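Nitrite oxidoreductase subunit A (Kuenenia stuttgartiensis, PDB 7B04) is the molybdenum-containing subunit of an oxidoreductase complex, a NarG-like member of the molybdopterin oxidoreductase family that also carries an iron-sulfur cluster. Local coordinates at residues E90-Q96 / R108-M114. Sequence-based numbering, arbitrary orientation.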
loop_
_atom_site.group_PDB
_atom_site.type_symbol
_atom_site.label_atom_id
_atom_site.label_comp_id
_atom_site.label_asym_id
_atom_site.label_seq_id
_atom_site.Cartn_x
_atom_site.Cartn_y
_atom_site.Cartn_z
ATOM N N GLU B 90 5.876 -14.585 -4.151
ATOM C CA GLU B 90 7.090 -13.829 -4.507
ATOM C C GLU B 90 6.995 -13.411 -5.956
ATOM O O GLU B 90 6.186 -13.947 -6.675
ATOM C CB GLU B 90 8.355 -14.650 -4.333
ATOM C CG GLU B 90 9.605 -13.801 -4.374
ATOM C CD GLU B 90 10.879 -14.427 -3.881
ATOM O OE1 GLU B 90 11.898 -14.129 -4.435
ATOM O OE2 GLU B 90 10.831 -15.187 -2.946
ATOM N N GLN B 91 7.776 -12.423 -6.336
ATOM C CA GLN B 91 7.789 -12.031 -7.735
ATOM C C GLN B 91 8.310 -13.174 -8.592
ATOM O O GLN B 91 9.087 -14.019 -8.140
ATOM C CB GLN B 91 8.662 -10.799 -7.954
ATOM C CG GLN B 91 8.119 -9.520 -7.357
ATOM C CD GLN B 91 8.525 -9.342 -5.912
ATOM O OE1 GLN B 91 9.141 -10.225 -5.316
ATOM N NE2 GLN B 91 8.204 -8.185 -5.347
ATOM N N ASN B 92 7.857 -13.207 -9.840
ATOM C CA ASN B 92 8.267 -14.277 -10.734
ATOM C C ASN B 92 9.631 -14.023 -11.357
ATOM O O ASN B 92 10.304 -14.985 -11.743
ATOM C CB ASN B 92 7.223 -14.469 -11.836
ATOM C CG ASN B 92 7.158 -15.899 -12.331
ATOM O OD1 ASN B 92 7.779 -16.793 -11.759
ATOM N ND2 ASN B 92 6.403 -16.121 -13.401
ATOM N N TYR B 93 10.061 -12.764 -11.436
ATOM C CA TYR B 93 11.299 -12.386 -12.118
ATOM C C TYR B 93 11.308 -12.979 -13.529
ATOM O O TYR B 93 12.168 -13.778 -13.905
ATOM C CB TYR B 93 12.527 -12.816 -11.310
ATOM C CG TYR B 93 12.836 -11.905 -10.140
ATOM C CD1 TYR B 93 13.702 -10.826 -10.282
ATOM C CD2 TYR B 93 12.260 -12.120 -8.894
ATOM C CE1 TYR B 93 13.985 -9.990 -9.216
ATOM C CE2 TYR B 93 12.538 -11.289 -7.822
ATOM C CZ TYR B 93 13.400 -10.227 -7.990
ATOM O OH TYR B 93 13.681 -9.394 -6.930
ATOM N N ASP B 94 10.297 -12.574 -14.301
ATOM C CA ASP B 94 9.988 -13.192 -15.581
ATOM C C ASP B 94 9.916 -12.233 -16.762
ATOM O O ASP B 94 9.655 -12.686 -17.882
ATOM C CB ASP B 94 8.643 -13.917 -15.478
ATOM C CG ASP B 94 7.541 -13.002 -14.970
ATOM O OD1 ASP B 94 7.859 -11.873 -14.532
ATOM O OD2 ASP B 94 6.361 -13.406 -15.003
ATOM N N HIS B 95 10.137 -10.936 -16.555
ATOM C CA HIS B 95 9.878 -9.971 -17.619
ATOM C C HIS B 95 10.832 -10.138 -18.793
ATOM O O HIS B 95 10.454 -9.849 -19.935
ATOM C CB HIS B 95 9.936 -8.557 -17.057
ATOM C CG HIS B 95 8.874 -8.284 -16.039
ATOM N ND1 HIS B 95 9.068 -8.490 -14.690
ATOM C CD2 HIS B 95 7.602 -7.843 -16.174
ATOM C CE1 HIS B 95 7.963 -8.178 -14.037
ATOM N NE2 HIS B 95 7.057 -7.786 -14.915
ATOM N N GLN B 96 12.070 -10.569 -18.534
ATOM C CA GLN B 96 12.995 -10.895 -19.615
ATOM C C GLN B 96 12.369 -11.838 -20.635
ATOM O O GLN B 96 12.676 -11.757 -21.830
ATOM C CB GLN B 96 14.272 -11.512 -19.042
ATOM C CG GLN B 96 14.076 -12.833 -18.314
ATOM C CD GLN B 96 13.759 -12.650 -16.843
ATOM O OE1 GLN B 96 13.366 -11.567 -16.406
ATOM N NE2 GLN B 96 13.930 -13.713 -16.068
ATOM N N ARG B 108 14.825 -7.235 -18.643
ATOM C CA ARG B 108 14.842 -7.494 -17.209
ATOM C C ARG B 108 14.651 -6.226 -16.392
ATOM O O ARG B 108 14.490 -6.318 -15.170
ATOM C CB ARG B 108 16.156 -8.153 -16.772
ATOM C CG ARG B 108 16.467 -9.487 -17.410
ATOM C CD ARG B 108 17.695 -10.128 -16.775
ATOM N NE ARG B 108 17.378 -10.931 -15.598
ATOM C CZ ARG B 108 17.328 -12.259 -15.594
ATOM N NH1 ARG B 108 17.573 -12.934 -16.709
ATOM N NH2 ARG B 108 17.033 -12.914 -14.479
ATOM N N ASN B 109 14.639 -5.055 -17.033
ATOM C CA ASN B 109 14.488 -3.799 -16.310
ATOM C C ASN B 109 13.075 -3.598 -15.787
ATOM O O ASN B 109 12.836 -2.645 -15.039
ATOM C CB ASN B 109 14.869 -2.621 -17.203
ATOM C CG ASN B 109 16.343 -2.598 -17.559
ATOM O OD1 ASN B 109 17.182 -3.111 -16.819
ATOM N ND2 ASN B 109 16.666 -2.000 -18.697
ATOM N N TRP B 110 12.177 -4.516 -16.099
ATOM C CA TRP B 110 10.761 -4.397 -15.681
ATOM C C TRP B 110 10.567 -5.044 -14.311
ATOM O O TRP B 110 9.559 -4.820 -13.701
ATOM C CB TRP B 110 9.892 -5.094 -16.730
ATOM C CG TRP B 110 9.395 -4.266 -17.873
ATOM C CD1 TRP B 110 9.949 -4.176 -19.105
ATOM C CD2 TRP B 110 8.197 -3.478 -17.933
ATOM N NE1 TRP B 110 9.208 -3.367 -19.911
ATOM C CE2 TRP B 110 8.130 -2.920 -19.217
ATOM C CE3 TRP B 110 7.184 -3.174 -17.026
ATOM C CZ2 TRP B 110 7.104 -2.079 -19.612
ATOM C CZ3 TRP B 110 6.182 -2.323 -17.408
ATOM C CH2 TRP B 110 6.141 -1.790 -18.686
ATOM N N ASN B 111 11.571 -5.776 -13.849
ATOM C CA ASN B 111 11.575 -6.575 -12.600
ATOM C C ASN B 111 11.647 -5.669 -11.374
ATOM O O ASN B 111 12.086 -4.551 -11.521
ATOM C CB ASN B 111 12.777 -7.518 -12.590
ATOM C CG ASN B 111 12.627 -8.737 -13.463
ATOM O OD1 ASN B 111 11.626 -8.922 -14.107
ATOM N ND2 ASN B 111 13.623 -9.580 -13.500
ATOM N N PRO B 112 11.369 -6.144 -10.142
ATOM C CA PRO B 112 10.447 -7.239 -9.831
ATOM C C PRO B 112 8.964 -6.899 -10.010
ATOM O O PRO B 112 8.215 -7.718 -10.371
ATOM C CB PRO B 112 10.833 -7.590 -8.405
ATOM C CG PRO B 112 11.209 -6.292 -7.821
ATOM C CD PRO B 112 11.899 -5.567 -8.936
ATOM N N ARG B 113 8.611 -5.677 -9.658
ATOM C CA ARG B 113 7.265 -5.118 -9.886
ATOM C C ARG B 113 6.121 -5.840 -9.161
ATOM O O ARG B 113 5.426 -6.598 -9.780
ATOM C CB ARG B 113 7.148 -4.867 -11.388
ATOM C CG ARG B 113 5.775 -5.018 -11.996
ATOM C CD ARG B 113 6.059 -4.924 -13.447
ATOM N NE ARG B 113 5.121 -5.838 -13.992
ATOM C CZ ARG B 113 3.919 -5.478 -14.308
ATOM N NH1 ARG B 113 3.078 -6.351 -14.817
ATOM N NH2 ARG B 113 3.578 -4.224 -14.140
ATOM N N MET B 114 5.972 -5.615 -7.864
ATOM C CA MET B 114 4.845 -6.139 -7.107
ATOM C C MET B 114 4.526 -5.122 -6.014
ATOM O O MET B 114 5.314 -4.212 -5.751
ATOM C CB MET B 114 5.181 -7.517 -6.517
ATOM C CG MET B 114 4.044 -8.495 -6.488
ATOM S SD MET B 114 4.533 -10.212 -6.228
ATOM C CE MET B 114 3.265 -10.716 -5.059
#
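Gln96 and Arg108 bring the two backbones nearest at one end, CA to CA 4.6 Å, and Tyr93 and Pro112 face each other farther along, so 90-96 and 108-114 run antiparallel without any backbone hydrogen bond between them. His95 is gripped at both ring nitrogens. Its ND1 donates to Asn111 OD1 at 2.7 Å, a fairly straight bond that meets the oxygen in the carbonyl plane. Its NE2 accepts from Arg113 NE at 2.9 Å along a more bent path, which fixes the ring's rotation. The guanidinium of Arg113 stands steeply to that ring, planes 77° apart, and is also salt-bridged to Glu316. Trp110 CB lies against His95 CG, while the imidazole and the indole five-membered ring have similar tilts but are displaced so far that they hardly overlap. The segments belong to the iron-sulfur region of this molybdopterin oxidoreductase: 90-96 leaves strand 85-91, outermost within this chain in a three-stranded antiparallel sheet, and 108-114 leads to helix 116-119 and ends on Met114, whose side chain touches the cluster. Beside Met114, Gln91 bends at chi2 (87°), laying CG 3.5 Å from Pro112 CB and the amide NE2 against Met114 CB; its OE1 bonds to Tyr119. Pro112, after a cis peptide, sets the same CB 3.7 Å from Tyr93 CZ, whose hydroxyl bonds to Ser260 of subunit B. At the far end the Gln96 amide stacks over one face of the Arg108 guanidinium, planes 18° apart, with its NE2 held by Tyr93 O at 2.8 Å.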